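Local atomic coordinates of magnetosome membrane protein MamB, putative Co/Zn/Cd cation transporter. Cation diffusion facilitator family (PDB entry 6QFJ), a protein that probably carries divalent metal cations, iron among them, across the magnetosome membrane, the present chain being its cytosolic C-terminal dimerisation domain. Residues Pro18-Ile26 with Phe37-Pro45. Numbering follows the deposited sequence.
Sequences PSISDVKDI and FEIDLYVPP
I20, in the loop leading into strand 22-31, meets L41 methyl to methyl on the side of the sheet that looks toward the helices, CD1 of I20 lying 3.8 Å from CD1 of L41. Further along this side CG2 of V23 approaches the other methyl of L41, CD2, more loosely, and CG2 of I26 runs alongside CD1 of I39. The backbone between them illustrates how an antiparallel pair absorbs an extra residue. One residue too many opposite D40 makes a classic β bulge, both amides coming in over one side of its carbonyl, K24 N at 2.8 Å and D25 N at 3.1 Å from D40 O; D40 N returns a nearly straight bond to D25 O (167°). A second classic bulge sets S21 and D22 against Y42, whose O takes S21 N at 2.9 Å and D22 N only weakly. On the outer face, K24 runs across the Y42 ring at about a right angle. CB of K24 makes an off-centre CH-π contact, 4.2 Å from the centroid of the Y42 ring. Its CG, anti to the backbone N (chi1 178°), carries the chain on toward the hydroxyl end, where CD of K24 lies 3.6 Å from OH of Y42, while CB of D22 meets the ring edge at CD2. A serine in place of Y42 would probably leave the K24 methylenes without their aromatic support and the lysine chain freer to swing. At the polar edge OG of S21 lies 3.3 Å from CD of P44. Of the acidic side chains, the buried D40 forms a salt bridge with R76 and E38 one with R29. Strand 34-43 is central, between 22-31 and 71-79, whose F78 touches Y42 and receives K24 in a cation-π contact; L14 of helix 2-15 packs on I20 and V59 of helix 49-66 on L41, in the αββαβ order of CDF C-terminal domains.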
ATOM      1  N   PRO A  18       7.269   2.615   9.279  1.00 26.68           N
ATOM      2  CA  PRO A  18       6.902   3.647  10.241  1.00 28.52           C
ATOM      3  C   PRO A  18       6.088   4.861   9.718  1.00 29.34           C
ATOM      4  O   PRO A  18       5.358   5.479  10.503  1.00 30.94           O
ATOM      5  CB  PRO A  18       8.222   4.116  10.841  1.00 29.81           C
ATOM      6  CG  PRO A  18       9.257   3.718   9.841  1.00 32.41           C
ATOM      7  CD  PRO A  18       8.735   2.460   9.151  1.00 29.81           C
ATOM      8  N   SER A  19       6.175   5.197   8.447  1.00 29.48           N
ATOM      9  CA  SER A  19       5.389   6.338   7.942  1.00 30.85           C
ATOM     10  C   SER A  19       3.860   6.080   7.797  1.00 30.58           C
ATOM     11  O   SER A  19       3.064   7.000   7.536  1.00 35.51           O
ATOM     12  CB  SER A  19       5.978   6.781   6.603  1.00 27.64           C
ATOM     13  OG  SER A  19       5.876   5.764   5.640  1.00 30.72           O
ATOM     14  N   ILE A  20       3.469   4.838   8.005  1.00 30.90           N
ATOM     15  CA  ILE A  20       2.111   4.371   7.797  1.00 31.05           C
ATOM     16  C   ILE A  20       1.537   4.026   9.134  1.00 32.12           C
ATOM     17  O   ILE A  20       2.119   3.223   9.868  1.00 31.54           O
ATOM     18  CB  ILE A  20       2.113   3.126   6.871  1.00 31.20           C
ATOM     19  CG1 ILE A  20       2.479   3.609   5.468  1.00 33.55           C
ATOM     20  CG2 ILE A  20       0.795   2.387   6.848  1.00 29.65           C
ATOM     21  CD1 ILE A  20       2.899   2.469   4.563  1.00 34.55           C
ATOM     22  N   SER A  21       0.377   4.610   9.478  1.00 27.32           N
ATOM     23  CA  SER A  21      -0.261   4.286  10.792  1.00 29.58           C
ATOM     24  C   SER A  21      -0.898   2.908  10.779  1.00 30.35           C
ATOM     25  O   SER A  21      -0.831   2.165  11.712  1.00 32.01           O
ATOM     26  CB  SER A  21      -1.329   5.356  11.139  1.00 29.24           C
ATOM     27  OG  SER A  21      -0.761   6.652  10.926  1.00 30.22           O
ATOM     28  N   ASP A  22      -1.511   2.544   9.690  1.00 34.80           N
ATOM     29  CA  ASP A  22      -2.206   1.230   9.581  1.00 34.40           C
ATOM     30  C   ASP A  22      -2.607   0.999   8.126  1.00 30.85           C
ATOM     31  O   ASP A  22      -2.676   1.946   7.331  1.00 31.18           O
ATOM     32  CB  ASP A  22      -3.535   1.250  10.401  1.00 39.26           C
ATOM     33  CG  ASP A  22      -3.342   0.782  11.823  1.00 46.61           C
ATOM     34  OD1 ASP A  22      -2.695  -0.245  12.054  1.00 54.46           O
ATOM     35  OD2 ASP A  22      -3.818   1.457  12.763  1.00 60.81           O
ATOM     36  N   VAL A  23      -2.870  -0.246   7.804  1.00 31.62           N
ATOM     37  CA  VAL A  23      -3.381  -0.651   6.511  1.00 32.91           C
ATOM     38  C   VAL A  23      -4.885  -0.611   6.615  1.00 34.59           C
ATOM     39  O   VAL A  23      -5.452  -1.245   7.489  1.00 36.67           O
ATOM     40  CB  VAL A  23      -2.943  -2.074   6.142  1.00 34.47           C
ATOM     41  CG1 VAL A  23      -3.549  -2.487   4.798  1.00 37.79           C
ATOM     42  CG2 VAL A  23      -1.454  -2.094   6.055  1.00 37.75           C
ATOM     43  N   LYS A  24      -5.529   0.133   5.737  1.00 32.77           N
ATOM     44  CA  LYS A  24      -6.976   0.148   5.701  1.00 35.26           C
ATOM     45  C   LYS A  24      -7.523  -0.967   4.818  1.00 36.95           C
ATOM     46  O   LYS A  24      -8.483  -1.620   5.171  1.00 38.92           O
ATOM     47  CB  LYS A  24      -7.464   1.467   5.156  1.00 34.98           C
ATOM     48  CG  LYS A  24      -8.977   1.594   5.026  1.00 36.33           C
ATOM     49  CD  LYS A  24      -9.185   3.065   4.860  1.00 37.32           C
ATOM     50  CE  LYS A  24     -10.288   3.471   3.930  1.00 41.30           C
ATOM     51  NZ  LYS A  24     -11.452   3.646   4.648  1.00 42.39           N
ATOM     52  N   ASP A  25      -6.910  -1.178   3.672  1.00 37.38           N
ATOM     53  CA  ASP A  25      -7.336  -2.235   2.761  1.00 39.45           C
ATOM     54  C   ASP A  25      -6.329  -2.472   1.679  1.00 35.51           C
ATOM     55  O   ASP A  25      -5.621  -1.555   1.243  1.00 33.29           O
ATOM     56  CB  ASP A  25      -8.642  -1.868   2.102  1.00 44.64           C
ATOM     57  CG  ASP A  25      -9.441  -3.082   1.644  1.00 52.94           C
ATOM     58  OD1 ASP A  25      -9.261  -4.239   2.135  1.00 60.18           O
ATOM     59  OD2 ASP A  25     -10.267  -2.861   0.733  1.00 66.07           O
ATOM     60  N   ILE A  26      -6.222  -3.721   1.271  1.00 37.12           N
ATOM     61  CA  ILE A  26      -5.366  -4.131   0.130  1.00 38.08           C
ATOM     62  C   ILE A  26      -6.217  -4.953  -0.799  1.00 41.16           C
ATOM     63  O   ILE A  26      -6.782  -5.973  -0.401  1.00 40.63           O
ATOM     64  CB  ILE A  26      -4.189  -4.977   0.552  1.00 40.68           C
ATOM     65  CG1 ILE A  26      -3.297  -4.202   1.522  1.00 46.10           C
ATOM     66  CG2 ILE A  26      -3.349  -5.368  -0.676  1.00 42.62           C
ATOM     67  CD1 ILE A  26      -2.079  -4.940   2.030  1.00 45.94           C
ATOM     68  N   PHE A  37      -2.907  -3.554  -8.078  1.00 36.07           N
ATOM     69  CA  PHE A  37      -3.067  -3.400  -6.619  1.00 34.45           C
ATOM     70  C   PHE A  37      -3.700  -2.062  -6.282  1.00 34.85           C
ATOM     71  O   PHE A  37      -3.349  -1.029  -6.881  1.00 36.87           O
ATOM     72  CB  PHE A  37      -1.747  -3.493  -5.914  1.00 32.34           C
ATOM     73  CG  PHE A  37      -1.158  -4.859  -5.947  1.00 34.15           C
ATOM     74  CD1 PHE A  37      -0.310  -5.231  -6.995  1.00 33.23           C
ATOM     75  CD2 PHE A  37      -1.369  -5.731  -4.915  1.00 36.64           C
ATOM     76  CE1 PHE A  37       0.232  -6.471  -7.019  1.00 36.07           C
ATOM     77  CE2 PHE A  37      -0.802  -6.998  -4.949  1.00 40.11           C
ATOM     78  CZ  PHE A  37      -0.029  -7.380  -6.017  1.00 37.31           C
ATOM     79  N   GLU A  38      -4.679  -2.097  -5.378  1.00 36.25           N
ATOM     80  CA  GLU A  38      -5.269  -0.904  -4.759  1.00 35.55           C
ATOM     81  C   GLU A  38      -4.981  -0.976  -3.308  1.00 32.11           C
ATOM     82  O   GLU A  38      -5.406  -1.935  -2.613  1.00 34.84           O
ATOM     83  CB  GLU A  38      -6.779  -0.838  -4.998  1.00 41.59           C
ATOM     84  CG  GLU A  38      -7.093  -0.572  -6.474  1.00 48.28           C
ATOM     85  CD  GLU A  38      -8.547  -0.752  -6.837  1.00 55.82           C
ATOM     86  OE1 GLU A  38      -9.227  -1.613  -6.271  1.00 61.87           O
ATOM     87  OE2 GLU A  38      -8.989  -0.038  -7.727  1.00 64.83           O
ATOM     88  N   ILE A  39      -4.223  -0.007  -2.833  1.00 29.09           N
ATOM     89  CA  ILE A  39      -3.782   0.007  -1.462  1.00 32.81           C
ATOM     90  C   ILE A  39      -4.320   1.263  -0.762  1.00 30.69           C
ATOM     91  O   ILE A  39      -4.011   2.424  -1.184  1.00 28.07           O
ATOM     92  CB  ILE A  39      -2.258  -0.013  -1.380  1.00 33.92           C
ATOM     93  CG1 ILE A  39      -1.710  -1.114  -2.278  1.00 39.97           C
ATOM     94  CG2 ILE A  39      -1.809  -0.148   0.071  1.00 33.46           C
ATOM     95  CD1 ILE A  39      -1.122  -2.321  -1.639  1.00 41.26           C
ATOM     96  N   ASP A  40      -5.111   1.039   0.296  1.00 29.21           N
ATOM     97  CA  ASP A  40      -5.603   2.112   1.149  1.00 30.21           C
ATOM     98  C   ASP A  40      -4.904   2.094   2.485  1.00 28.50           C
ATOM     99  O   ASP A  40      -4.881   1.062   3.150  1.00 28.70           O
ATOM    100  CB  ASP A  40      -7.133   1.978   1.315  1.00 33.42           C
ATOM    101  CG  ASP A  40      -7.873   2.172   0.007  1.00 38.95           C
ATOM    102  OD1 ASP A  40      -7.245   2.646  -0.998  1.00 44.67           O
ATOM    103  OD2 ASP A  40      -9.047   1.783  -0.081  1.00 53.51           O
ATOM    104  N   LEU A  41      -4.369   3.237   2.893  1.00 25.03           N
ATOM    105  CA  LEU A  41      -3.624   3.380   4.153  1.00 24.90           C
ATOM    106  C   LEU A  41      -4.084   4.501   5.005  1.00 24.75           C
ATOM    107  O   LEU A  41      -4.560   5.511   4.507  1.00 28.31           O
ATOM    108  CB  LEU A  41      -2.172   3.677   3.862  1.00 27.29           C
ATOM    109  CG  LEU A  41      -1.520   2.685   2.872  1.00 27.00           C
ATOM    110  CD1 LEU A  41      -0.194   3.166   2.490  1.00 26.54           C
ATOM    111  CD2 LEU A  41      -1.438   1.326   3.483  1.00 26.03           C
ATOM    112  N   TYR A  42      -3.957   4.315   6.327  1.00 24.44           N
ATOM    113  CA  TYR A  42      -4.126   5.370   7.293  1.00 23.71           C
ATOM    114  C   TYR A  42      -2.815   5.979   7.554  1.00 23.85           C
ATOM    115  O   TYR A  42      -1.820   5.305   7.718  1.00 25.23           O
ATOM    116  CB  TYR A  42      -4.693   4.803   8.661  1.00 25.59           C
ATOM    117  CG  TYR A  42      -6.122   4.365   8.601  1.00 25.90           C
ATOM    118  CD1 TYR A  42      -7.104   5.276   8.334  1.00 28.72           C
ATOM    119  CD2 TYR A  42      -6.504   3.035   8.725  1.00 29.16           C
ATOM    120  CE1 TYR A  42      -8.406   4.898   8.230  1.00 29.61           C
ATOM    121  CE2 TYR A  42      -7.821   2.625   8.644  1.00 28.79           C
ATOM    122  CZ  TYR A  42      -8.765   3.581   8.400  1.00 31.12           C
ATOM    123  OH  TYR A  42     -10.085   3.256   8.315  1.00 33.25           O
ATOM    124  N   VAL A  43      -2.791   7.291   7.614  1.00 27.05           N
ATOM    125  CA  VAL A  43      -1.576   8.040   7.933  1.00 26.53           C
ATOM    126  C   VAL A  43      -1.960   9.150   8.907  1.00 27.64           C
ATOM    127  O   VAL A  43      -3.157   9.453   9.075  1.00 31.75           O
ATOM    128  CB  VAL A  43      -0.998   8.688   6.693  1.00 24.73           C
ATOM    129  CG1 VAL A  43      -0.616   7.603   5.695  1.00 28.54           C
ATOM    130  CG2 VAL A  43      -2.028   9.610   6.056  1.00 26.50           C
ATOM    131  N   PRO A  44      -0.962   9.835   9.479  1.00 27.82           N
ATOM    132  CA  PRO A  44      -1.261  10.850  10.495  1.00 29.67           C
ATOM    133  C   PRO A  44      -2.030  11.936   9.835  1.00 30.86           C
ATOM    134  O   PRO A  44      -1.709  12.313   8.682  1.00 29.92           O
ATOM    135  CB  PRO A  44       0.118  11.322  10.971  1.00 28.28           C
ATOM    136  CG  PRO A  44       1.000  10.128  10.759  1.00 30.55           C
ATOM    137  CD  PRO A  44       0.436   9.427   9.493  1.00 28.94           C
ATOM    138  N   PRO A  45      -3.057  12.464  10.512  1.00 33.83           N
ATOM    139  CA  PRO A  45      -3.932  13.489   9.876  1.00 30.58           C
ATOM    140  C   PRO A  45      -3.252  14.759   9.420  1.00 32.93           C
ATOM    141  O   PRO A  45      -3.777  15.442   8.532  1.00 32.79           O
ATOM    142  CB  PRO A  45      -4.953  13.830  10.950  1.00 36.70           C
ATOM    143  CG  PRO A  45      -4.839  12.770  12.009  1.00 39.24           C
ATOM    144  CD  PRO A  45      -3.507  12.073  11.847  1.00 36.08           C
TER